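Hypothetical protein PA3499 (PDB 2IG8) is of unknown function but belongs to the YjgF-like (L-PSP) family, small alpha/beta proteins that assemble as trimers. Local coordinates at residues 76-87 and 125-136; 103-111 and 135-143. All coordinates share one frame; numbering follows the deposited sequence.

Contact 1 (76-87 and 125-136); sequences GNLYKLNVYVTR and LVEIDAWARLDI
Strands 78-85 and 126-133 run antiparallel, from V85 opposite V126 to L78 opposite A132; their axes approach to 4.6 Å, their directions differ by 161°, and backbone bonds such as Y84 N to E127 O (2.9 Å) join them. The register slips by one at Y79 and K80, which both face W131: W131 O takes Y79 N at 2.9 Å and, weakly, K80 N. Y79 has CG wedged between its backbone N and carbonyl carbon (chi1 64°), and its ring turns back over the partner strand. There W131 CB sits over one ring face, 3.9 Å from the centroid, a CH-pi contact. Y79 OH is hydrogen-bonded to E29. The aliphatic part of K80 runs alongside the W131 indole before NZ leaves for D129 of the second subunit. W131 NE1 is buried without a partner. Further along this face a water joins Y84 OH (2.6 Å) to D129 OD2 (2.7 Å) and is held weakly by N82 ND2; the carboxylate also binds K80 and N82 of the third subunit. The other face is aliphatic. L78 CD2 and L81 CD2 both rest on A130 CB, the former at 3.7 Å, while V83 CG1 meets V126 CG2 at 3.6 Å; helices 53-70 and 91-101 pack here. Past the V85-V126 end, L125 CD2 lies over one face of the R87 guanidinium, whose NE makes a salt bridge with D90. The pair is a central antiparallel ladder with a classic beta bulge, in a sheet with helices on one face and neighbouring subunits on the other, as in YjgF-like trimers.

Contact 2 (103-111 and 135-143); sequences AGQGTFPAS and DIDLANCDE
A short 3-10 segment, 138-141, near the C-terminus docks on the loop that leads into strand 110-115, and just past it the D142 carboxylate grips G106 and T107 of that loop through both oxygens. OD2 of D142 takes G106 N at 2.8 Å (158° at the hydrogen), the donor lying well above the carboxylate plane. OD1 of D142 receives T107 OG1 at 2.7 Å on its anti lone pair, and T107 N adds a weak, strongly bent bond to the same oxygen. T107 OG1 stands beside its own backbone N, opposite the carbonyl carbon (chi1 -55°), which lets hydroxyl and amide converge on one acceptor. The hydroxyl also receives a 2.6 Å bond from a water that reaches weakly to C141 O, and it touches C141 CB. Several donors thus gather on one carboxylate, which would be expected to steady its negative charge. Q105 sends its amide forward along the loop: NE2 reaches T107 O at 2.9 Å, almost straight along the carbonyl direction, and passes L138 CB, while OE1 shares a second water with D137 OD1. That D137 oxygen also accepts A139 N, an Asx turn that introduces the 3-10 segment. L138 supplies the apolar part, its CD2 lying 3.6 Å from both P109 N and F108 C. P109 in turn packs on L78 and L81 of strand 78-85, and L138 pairs through its backbone with G76. The 3-10 segment thus lies against the loop just before strand 110-115, an outermost strand of the sheet within this chain, beside the second subunit, whose W20 covers F108 and V4 C141.

Contact 1 is core: it joins two adjacent strands in the middle of the sheet through a long backbone ladder, with aliphatic packing on one face and aromatic and charged groups on the other. Contact 2 lies towards the surface, about 13 Å away between centres, and joins two irregular segments through a carboxylate, a hydroxyl and waters. The chain links them directly, since D135 and I136 belong to both and strand 126-133 runs on into the C-terminal turn. Strand 78-85 also borders strand 110-115, where L81 N and L81 O are hydrogen-bonded to A110 O and S111 OG. Both meet the second subunit; contact 1 also reaches the third.

Contact 1 (76-87 and 125-136)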
loop_
_atom_site.group_PDB
_atom_site.type_symbol
_atom_site.label_atom_id
_atom_site.label_comp_id
_atom_site.label_asym_id
_atom_site.label_seq_id
_atom_site.Cartn_x
_atom_site.Cartn_y
_atom_site.Cartn_z
ATOM N N GLY B 76 -13.186 6.376 -13.928
ATOM C CA GLY B 76 -13.568 7.349 -12.913
ATOM C C GLY B 76 -13.707 6.795 -11.509
ATOM O O GLY B 76 -13.730 7.568 -10.539
ATOM N N ASN B 77 -13.838 5.469 -11.395
ATOM C CA ASN B 77 -13.940 4.778 -10.110
ATOM C C ASN B 77 -12.618 4.702 -9.336
ATOM O O ASN B 77 -12.620 4.459 -8.138
ATOM C CB ASN B 77 -14.436 3.345 -10.318
ATOM C CG ASN B 77 -15.862 3.265 -10.837
ATOM O OD1 ASN B 77 -16.692 4.174 -10.652
ATOM N ND2 ASN B 77 -16.166 2.151 -11.463
ATOM N N LEU B 78 -11.497 4.881 -10.039
ATOM C CA LEU B 78 -10.163 4.810 -9.446
ATOM C C LEU B 78 -9.922 6.023 -8.546
ATOM O O LEU B 78 -10.176 7.153 -8.975
ATOM C CB LEU B 78 -9.103 4.770 -10.547
ATOM C CG LEU B 78 -9.072 3.494 -11.394
ATOM C CD1 LEU B 78 -8.328 3.684 -12.697
ATOM C CD2 LEU B 78 -8.455 2.362 -10.563
ATOM N N TYR B 79 -9.478 5.788 -7.313
ATOM C CA TYR B 79 -9.141 6.879 -6.396
ATOM C C TYR B 79 -7.696 6.839 -5.888
ATOM O O TYR B 79 -7.228 7.804 -5.319
ATOM C CB TYR B 79 -10.133 6.935 -5.224
ATOM C CG TYR B 79 -10.137 5.741 -4.309
ATOM C CD1 TYR B 79 -9.225 5.641 -3.267
ATOM C CD2 TYR B 79 -11.045 4.704 -4.484
ATOM C CE1 TYR B 79 -9.225 4.542 -2.412
ATOM C CE2 TYR B 79 -11.034 3.585 -3.644
ATOM C CZ TYR B 79 -10.129 3.518 -2.613
ATOM O OH TYR B 79 -10.125 2.437 -1.757
ATOM N N LYS B 80 -6.968 5.750 -6.120
ATOM C CA LYS B 80 -5.550 5.706 -5.730
ATOM C C LYS B 80 -4.804 4.740 -6.643
ATOM O O LYS B 80 -5.342 3.688 -7.011
ATOM C CB LYS B 80 -5.368 5.314 -4.257
ATOM C CG LYS B 80 -3.889 5.247 -3.813
ATOM C CD LYS B 80 -3.667 4.917 -2.317
ATOM C CE LYS B 80 -3.495 6.143 -1.457
ATOM N NZ LYS B 80 -3.175 5.839 -0.005
ATOM N N LEU B 81 -3.588 5.121 -7.020
ATOM C CA LEU B 81 -2.691 4.264 -7.793
ATOM C C LEU B 81 -1.329 4.267 -7.112
ATOM O O LEU B 81 -0.656 5.312 -7.054
ATOM C CB LEU B 81 -2.540 4.797 -9.213
ATOM C CG LEU B 81 -3.788 4.926 -10.068
ATOM C CD1 LEU B 81 -3.499 5.693 -11.384
ATOM C CD2 LEU B 81 -4.362 3.587 -10.364
ATOM N N ASN B 82 -0.936 3.131 -6.553
ATOM C CA ASN B 82 0.420 3.006 -6.053
ATOM C C ASN B 82 1.295 2.330 -7.091
ATOM O O ASN B 82 0.977 1.241 -7.578
ATOM C CB ASN B 82 0.441 2.299 -4.730
ATOM C CG ASN B 82 -0.172 3.154 -3.624
ATOM O OD1 ASN B 82 -0.316 4.382 -3.767
ATOM N ND2 ASN B 82 -0.572 2.531 -2.579
ATOM N N VAL B 83 2.392 2.992 -7.421
ATOM C CA VAL B 83 3.168 2.645 -8.602
ATOM C C VAL B 83 4.557 2.241 -8.148
ATOM O O VAL B 83 5.214 2.967 -7.373
ATOM C CB VAL B 83 3.261 3.829 -9.568
ATOM C CG1 VAL B 83 4.073 3.419 -10.831
ATOM C CG2 VAL B 83 1.842 4.337 -9.898
ATOM N N TYR B 84 4.974 1.063 -8.585
ATOM C CA TYR B 84 6.289 0.540 -8.265
ATOM C C TYR B 84 7.046 0.432 -9.567
ATOM O O TYR B 84 6.629 -0.313 -10.458
ATOM C CB TYR B 84 6.171 -0.853 -7.640
ATOM C CG TYR B 84 5.248 -0.879 -6.483
ATOM C CD1 TYR B 84 5.666 -0.394 -5.258
ATOM C CD2 TYR B 84 3.931 -1.349 -6.603
ATOM C CE1 TYR B 84 4.805 -0.367 -4.170
ATOM C CE2 TYR B 84 3.061 -1.326 -5.502
ATOM C CZ TYR B 84 3.509 -0.844 -4.299
ATOM O OH TYR B 84 2.693 -0.827 -3.170
ATOM N N VAL B 85 8.160 1.156 -9.661
ATOM C CA VAL B 85 9.003 1.174 -10.846
ATOM C C VAL B 85 10.363 0.578 -10.530
ATOM O O VAL B 85 10.847 0.636 -9.395
ATOM C CB VAL B 85 9.173 2.627 -11.428
ATOM C CG1 VAL B 85 7.831 3.207 -11.839
ATOM C CG2 VAL B 85 9.950 3.570 -10.431
ATOM N N THR B 86 11.004 -0.023 -11.528
ATOM C CA THR B 86 12.353 -0.508 -11.331
ATOM C C THR B 86 13.413 0.574 -11.518
ATOM O O THR B 86 14.541 0.403 -11.074
ATOM C CB THR B 86 12.674 -1.694 -12.269
ATOM O OG1 THR B 86 12.451 -1.287 -13.619
ATOM C CG2 THR B 86 11.799 -2.900 -11.911
ATOM N N ARG B 87 13.043 1.670 -12.182
ATOM C CA ARG B 87 13.933 2.789 -12.462
ATOM C C ARG B 87 13.200 4.080 -12.140
ATOM O O ARG B 87 12.247 4.471 -12.846
ATOM C CB ARG B 87 14.385 2.800 -13.941
ATOM C CG ARG B 87 14.952 1.478 -14.407
ATOM C CD ARG B 87 15.460 1.534 -15.855
ATOM N NE ARG B 87 14.393 1.895 -16.765
ATOM C CZ ARG B 87 14.459 1.814 -18.093
ATOM N NH1 ARG B 87 15.536 1.366 -18.706
ATOM N NH2 ARG B 87 13.427 2.204 -18.804
ATOM N N LEU B 125 9.098 -3.112 -16.011
ATOM C CA LEU B 125 9.560 -1.813 -15.527
ATOM C C LEU B 125 8.588 -1.189 -14.513
ATOM O O LEU B 125 8.955 -0.241 -13.836
ATOM C CB LEU B 125 9.701 -0.826 -16.700
ATOM C CG LEU B 125 10.796 -1.125 -17.713
ATOM C CD1 LEU B 125 10.667 -0.182 -18.962
ATOM C CD2 LEU B 125 12.145 -1.033 -17.017
ATOM N N VAL B 126 7.355 -1.704 -14.438
ATOM C CA VAL B 126 6.320 -1.106 -13.585
ATOM C C VAL B 126 5.243 -2.106 -13.176
ATOM O O VAL B 126 4.901 -3.044 -13.912
ATOM C CB VAL B 126 5.702 0.174 -14.257
ATOM C CG1 VAL B 126 4.943 -0.186 -15.559
ATOM C CG2 VAL B 126 4.762 0.940 -13.297
ATOM N N GLU B 127 4.737 -1.914 -11.959
ATOM C CA GLU B 127 3.572 -2.611 -11.465
ATOM C C GLU B 127 2.714 -1.562 -10.750
ATOM O O GLU B 127 3.246 -0.681 -10.074
ATOM C CB GLU B 127 3.980 -3.742 -10.512
ATOM C CG GLU B 127 2.809 -4.445 -9.872
ATOM C CD GLU B 127 3.089 -5.908 -9.491
ATOM O OE1 GLU B 127 4.193 -6.432 -9.739
ATOM O OE2 GLU B 127 2.169 -6.539 -8.955
ATOM N N ILE B 128 1.405 -1.641 -10.948
ATOM C CA ILE B 128 0.503 -0.704 -10.313
ATOM C C ILE B 128 -0.551 -1.421 -9.493
ATOM O O ILE B 128 -1.212 -2.362 -9.972
ATOM C CB ILE B 128 -0.156 0.233 -11.335
ATOM C CG1 ILE B 128 0.923 1.032 -12.092
ATOM C CG2 ILE B 128 -1.179 1.130 -10.613
ATOM C CD1 ILE B 128 0.402 1.983 -13.233
ATOM N N ASP B 129 -0.682 -0.973 -8.245
ATOM C CA ASP B 129 -1.714 -1.416 -7.335
ATOM C C ASP B 129 -2.805 -0.354 -7.324
ATOM O O ASP B 129 -2.564 0.779 -6.862
ATOM C CB ASP B 129 -1.100 -1.599 -5.934
ATOM C CG ASP B 129 -1.988 -2.395 -4.975
ATOM O OD1 ASP B 129 -3.095 -2.862 -5.362
ATOM O OD2 ASP B 129 -1.589 -2.529 -3.794
ATOM N N ALA B 130 -3.970 -0.689 -7.879
ATOM C CA ALA B 130 -5.057 0.279 -8.130
ATOM C C ALA B 130 -6.187 0.069 -7.112
ATOM O O ALA B 130 -6.560 -1.069 -6.794
ATOM C CB ALA B 130 -5.620 0.143 -9.566
ATOM N N TRP B 131 -6.711 1.178 -6.604
ATOM C CA TRP B 131 -7.849 1.166 -5.689
ATOM C C TRP B 131 -9.003 1.892 -6.363
ATOM O O TRP B 131 -8.813 2.997 -6.923
ATOM C CB TRP B 131 -7.500 1.856 -4.366
ATOM C CG TRP B 131 -6.247 1.324 -3.714
ATOM C CD1 TRP B 131 -4.960 1.574 -4.097
ATOM C CD2 TRP B 131 -6.159 0.458 -2.577
ATOM N NE1 TRP B 131 -4.086 0.911 -3.289
ATOM C CE2 TRP B 131 -4.788 0.229 -2.335
ATOM C CE3 TRP B 131 -7.101 -0.149 -1.747
ATOM C CZ2 TRP B 131 -4.333 -0.582 -1.297
ATOM C CZ3 TRP B 131 -6.650 -0.974 -0.688
ATOM C CH2 TRP B 131 -5.274 -1.180 -0.479
ATOM N N ALA B 132 -10.181 1.268 -6.322
ATOM C CA ALA B 132 -11.395 1.821 -6.920
ATOM C C ALA B 132 -12.655 1.456 -6.130
ATOM O O ALA B 132 -12.680 0.465 -5.385
ATOM C CB ALA B 132 -11.537 1.344 -8.378
ATOM N N ARG B 133 -13.674 2.305 -6.288
ATOM C CA ARG B 133 -15.030 2.112 -5.778
ATOM C C ARG B 133 -16.020 2.350 -6.909
ATOM O O ARG B 133 -15.916 3.362 -7.602
ATOM C CB ARG B 133 -15.342 3.185 -4.748
ATOM C CG ARG B 133 -14.753 2.974 -3.430
ATOM C CD ARG B 133 -15.241 4.046 -2.520
ATOM N NE ARG B 133 -16.619 3.809 -2.129
ATOM C CZ ARG B 133 -16.970 3.020 -1.120
ATOM N NH1 ARG B 133 -16.043 2.366 -0.414
ATOM N NH2 ARG B 133 -18.253 2.864 -0.817
ATOM N N LEU B 134 -17.012 1.477 -7.052
ATOM C CA LEU B 134 -17.985 1.585 -8.138
ATOM C C LEU B 134 -19.005 2.730 -7.970
ATOM O O LEU B 134 -19.728 3.058 -8.916
ATOM C CB LEU B 134 -18.731 0.260 -8.292
ATOM C CG LEU B 134 -17.853 -0.954 -8.624
ATOM C CD1 LEU B 134 -18.704 -2.207 -8.756
ATOM C CD2 LEU B 134 -17.062 -0.716 -9.871
ATOM N N ASP B 135 -19.046 3.342 -6.789
ATOM C CA ASP B 135 -20.047 4.360 -6.473
ATOM C C ASP B 135 -19.498 5.791 -6.461
ATOM O O ASP B 135 -20.128 6.685 -5.895
ATOM C CB ASP B 135 -20.716 4.010 -5.139
ATOM C CG ASP B 135 -19.744 3.967 -3.971
ATOM O OD1 ASP B 135 -18.518 3.896 -4.166
ATOM O OD2 ASP B 135 -20.218 3.985 -2.831
ATOM N N ILE B 136 -18.324 6.003 -7.071
ATOM C CA ILE B 136 -17.742 7.332 -7.220
ATOM C C ILE B 136 -17.349 7.592 -8.672
ATOM O O ILE B 136 -17.169 6.654 -9.451
ATOM C CB ILE B 136 -16.500 7.531 -6.312
ATOM C CG1 ILE B 136 -15.306 6.699 -6.816
ATOM C CG2 ILE B 136 -16.839 7.172 -4.870
ATOM C CD1 ILE B 136 -14.019 6.953 -6.082
HETATM O O HOH W 1 0.137 -0.690 -2.886
HETATM O O HOH W 2 10.949 1.721 -14.301
#

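Contact 2 (103-111 and 135-143)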
loop_
_atom_site.group_PDB
_atom_site.type_symbol
_atom_site.label_atom_id
_atom_site.label_comp_id
_atom_site.label_asym_id
_atom_site.label_seq_id
_atom_site.Cartn_x
_atom_site.Cartn_y
_atom_site.Cartn_z
ATOM N N ALA B 103 -7.273 11.169 -20.119
ATOM C CA ALA B 103 -7.541 12.319 -21.015
ATOM C C ALA B 103 -8.957 12.892 -20.858
ATOM O O ALA B 103 -9.180 14.058 -21.177
ATOM C CB ALA B 103 -7.278 11.951 -22.461
ATOM N N GLY B 104 -9.902 12.066 -20.420
ATOM C CA GLY B 104 -11.290 12.467 -20.257
ATOM C C GLY B 104 -11.661 13.122 -18.949
ATOM O O GLY B 104 -12.821 13.438 -18.754
ATOM N N GLN B 105 -10.714 13.324 -18.028
ATOM C CA GLN B 105 -11.075 13.922 -16.743
ATOM C C GLN B 105 -9.950 14.778 -16.230
ATOM O O GLN B 105 -8.802 14.571 -16.589
ATOM C CB GLN B 105 -11.463 12.849 -15.695
ATOM C CG GLN B 105 -10.339 11.972 -15.251
ATOM C CD GLN B 105 -10.825 10.716 -14.514
ATOM O OE1 GLN B 105 -11.577 9.917 -15.083
ATOM N NE2 GLN B 105 -10.383 10.533 -13.263
ATOM N N GLY B 106 -10.294 15.755 -15.383
ATOM C CA GLY B 106 -9.281 16.686 -14.843
ATOM C C GLY B 106 -8.683 16.272 -13.519
ATOM O O GLY B 106 -7.547 16.621 -13.208
ATOM N N THR B 107 -9.423 15.482 -12.757
ATOM C CA THR B 107 -9.005 15.065 -11.426
ATOM C C THR B 107 -8.429 13.667 -11.476
ATOM O O THR B 107 -9.092 12.739 -11.920
ATOM C CB THR B 107 -10.184 15.069 -10.423
ATOM O OG1 THR B 107 -10.798 16.352 -10.408
ATOM C CG2 THR B 107 -9.675 14.731 -8.988
ATOM N N PHE B 108 -7.181 13.532 -11.030
ATOM C CA PHE B 108 -6.476 12.273 -11.030
ATOM C C PHE B 108 -6.582 11.559 -9.675
ATOM O O PHE B 108 -6.746 12.202 -8.617
ATOM C CB PHE B 108 -5.000 12.503 -11.367
ATOM C CG PHE B 108 -4.746 12.944 -12.779
ATOM C CD1 PHE B 108 -4.352 12.027 -13.748
ATOM C CD2 PHE B 108 -4.866 14.279 -13.138
ATOM C CE1 PHE B 108 -4.088 12.398 -15.030
ATOM C CE2 PHE B 108 -4.604 14.690 -14.477
ATOM C CZ PHE B 108 -4.228 13.714 -15.427
ATOM N N PRO B 109 -6.448 10.225 -9.686
ATOM C CA PRO B 109 -6.311 9.522 -8.419
ATOM C C PRO B 109 -5.117 10.005 -7.583
ATOM O O PRO B 109 -4.133 10.510 -8.129
ATOM C CB PRO B 109 -6.071 8.071 -8.843
ATOM C CG PRO B 109 -6.654 7.962 -10.200
ATOM C CD PRO B 109 -6.415 9.290 -10.837
ATOM N N ALA B 110 -5.182 9.790 -6.276
ATOM C CA ALA B 110 -4.007 9.953 -5.429
ATOM C C ALA B 110 -2.968 8.911 -5.866
ATOM O O ALA B 110 -3.298 7.946 -6.543
ATOM C CB ALA B 110 -4.368 9.768 -3.956
ATOM N N SER B 111 -1.704 9.154 -5.529
ATOM C CA SER B 111 -0.623 8.254 -5.948
ATOM C C SER B 111 0.579 8.283 -5.047
ATOM O O SER B 111 0.892 9.306 -4.442
ATOM C CB SER B 111 -0.168 8.615 -7.347
ATOM O OG SER B 111 0.792 7.666 -7.819
ATOM N N ASP B 135 -19.046 3.342 -6.789
ATOM C CA ASP B 135 -20.047 4.360 -6.473
ATOM C C ASP B 135 -19.498 5.791 -6.461
ATOM O O ASP B 135 -20.128 6.685 -5.895
ATOM C CB ASP B 135 -20.716 4.010 -5.139
ATOM C CG ASP B 135 -19.744 3.967 -3.971
ATOM O OD1 ASP B 135 -18.518 3.896 -4.166
ATOM O OD2 ASP B 135 -20.218 3.985 -2.831
ATOM N N ILE B 136 -18.324 6.003 -7.071
ATOM C CA ILE B 136 -17.742 7.332 -7.220
ATOM C C ILE B 136 -17.349 7.592 -8.672
ATOM O O ILE B 136 -17.169 6.654 -9.451
ATOM C CB ILE B 136 -16.500 7.531 -6.312
ATOM C CG1 ILE B 136 -15.306 6.699 -6.816
ATOM C CG2 ILE B 136 -16.839 7.172 -4.870
ATOM C CD1 ILE B 136 -14.019 6.953 -6.082
ATOM N N ASP B 137 -17.213 8.865 -9.031
ATOM C CA ASP B 137 -16.624 9.244 -10.330
ATOM C C ASP B 137 -15.784 10.483 -10.146
ATOM O O ASP B 137 -16.322 11.561 -9.938
ATOM C CB ASP B 137 -17.712 9.464 -11.371
ATOM C CG ASP B 137 -17.163 9.769 -12.769
ATOM O OD1 ASP B 137 -15.928 9.922 -12.983
ATOM O OD2 ASP B 137 -18.012 9.858 -13.676
ATOM N N LEU B 138 -14.460 10.340 -10.232
ATOM C CA LEU B 138 -13.561 11.466 -9.958
ATOM C C LEU B 138 -13.762 12.674 -10.878
ATOM O O LEU B 138 -13.426 13.816 -10.504
ATOM C CB LEU B 138 -12.093 11.042 -9.992
ATOM C CG LEU B 138 -11.369 10.826 -8.661
ATOM C CD1 LEU B 138 -12.063 9.803 -7.790
ATOM C CD2 LEU B 138 -9.914 10.463 -8.920
ATOM N N ALA B 139 -14.283 12.440 -12.070
ATOM C CA ALA B 139 -14.593 13.534 -12.996
ATOM C C ALA B 139 -15.558 14.572 -12.370
ATOM O O ALA B 139 -15.544 15.765 -12.731
ATOM C CB ALA B 139 -15.168 12.963 -14.308
ATOM N N ASN B 140 -16.370 14.127 -11.416
ATOM C CA ASN B 140 -17.256 15.034 -10.678
ATOM C C ASN B 140 -16.521 16.078 -9.824
ATOM O O ASN B 140 -17.110 17.102 -9.455
ATOM C CB ASN B 140 -18.237 14.239 -9.797
ATOM C CG ASN B 140 -19.259 13.468 -10.619
ATOM O OD1 ASN B 140 -19.669 13.919 -11.693
ATOM N ND2 ASN B 140 -19.674 12.308 -10.123
ATOM N N CYS B 141 -15.245 15.835 -9.523
ATOM C CA CYS B 141 -14.438 16.790 -8.752
ATOM C C CYS B 141 -13.918 17.947 -9.575
ATOM O O CYS B 141 -13.469 18.948 -9.005
ATOM C CB CYS B 141 -13.224 16.107 -8.137
ATOM S SG CYS B 141 -13.638 14.833 -6.998
ATOM N N ASP B 142 -13.949 17.819 -10.901
ATOM C CA ASP B 142 -13.246 18.772 -11.755
ATOM C C ASP B 142 -13.794 20.174 -11.475
ATOM O O ASP B 142 -14.997 20.352 -11.407
ATOM C CB ASP B 142 -13.402 18.420 -13.240
ATOM C CG ASP B 142 -12.729 17.098 -13.614
ATOM O OD1 ASP B 142 -12.098 16.439 -12.747
ATOM O OD2 ASP B 142 -12.851 16.684 -14.789
ATOM N N GLU B 143 -12.897 21.146 -11.311
ATOM C CA GLU B 143 -13.280 22.524 -10.994
ATOM C C GLU B 143 -12.494 23.534 -11.821
ATOM O O GLU B 143 -12.212 23.297 -12.999
ATOM C CB GLU B 143 -13.101 22.797 -9.489
ATOM C CG GLU B 143 -11.727 22.462 -8.894
ATOM C CD GLU B 143 -11.672 22.649 -7.372
ATOM O OE1 GLU B 143 -12.358 23.563 -6.840
ATOM O OE2 GLU B 143 -10.950 21.875 -6.700
HETATM O O HOH W 3 -14.413 9.831 -15.168
HETATM O O HOH W 4 -10.272 18.306 -8.825
#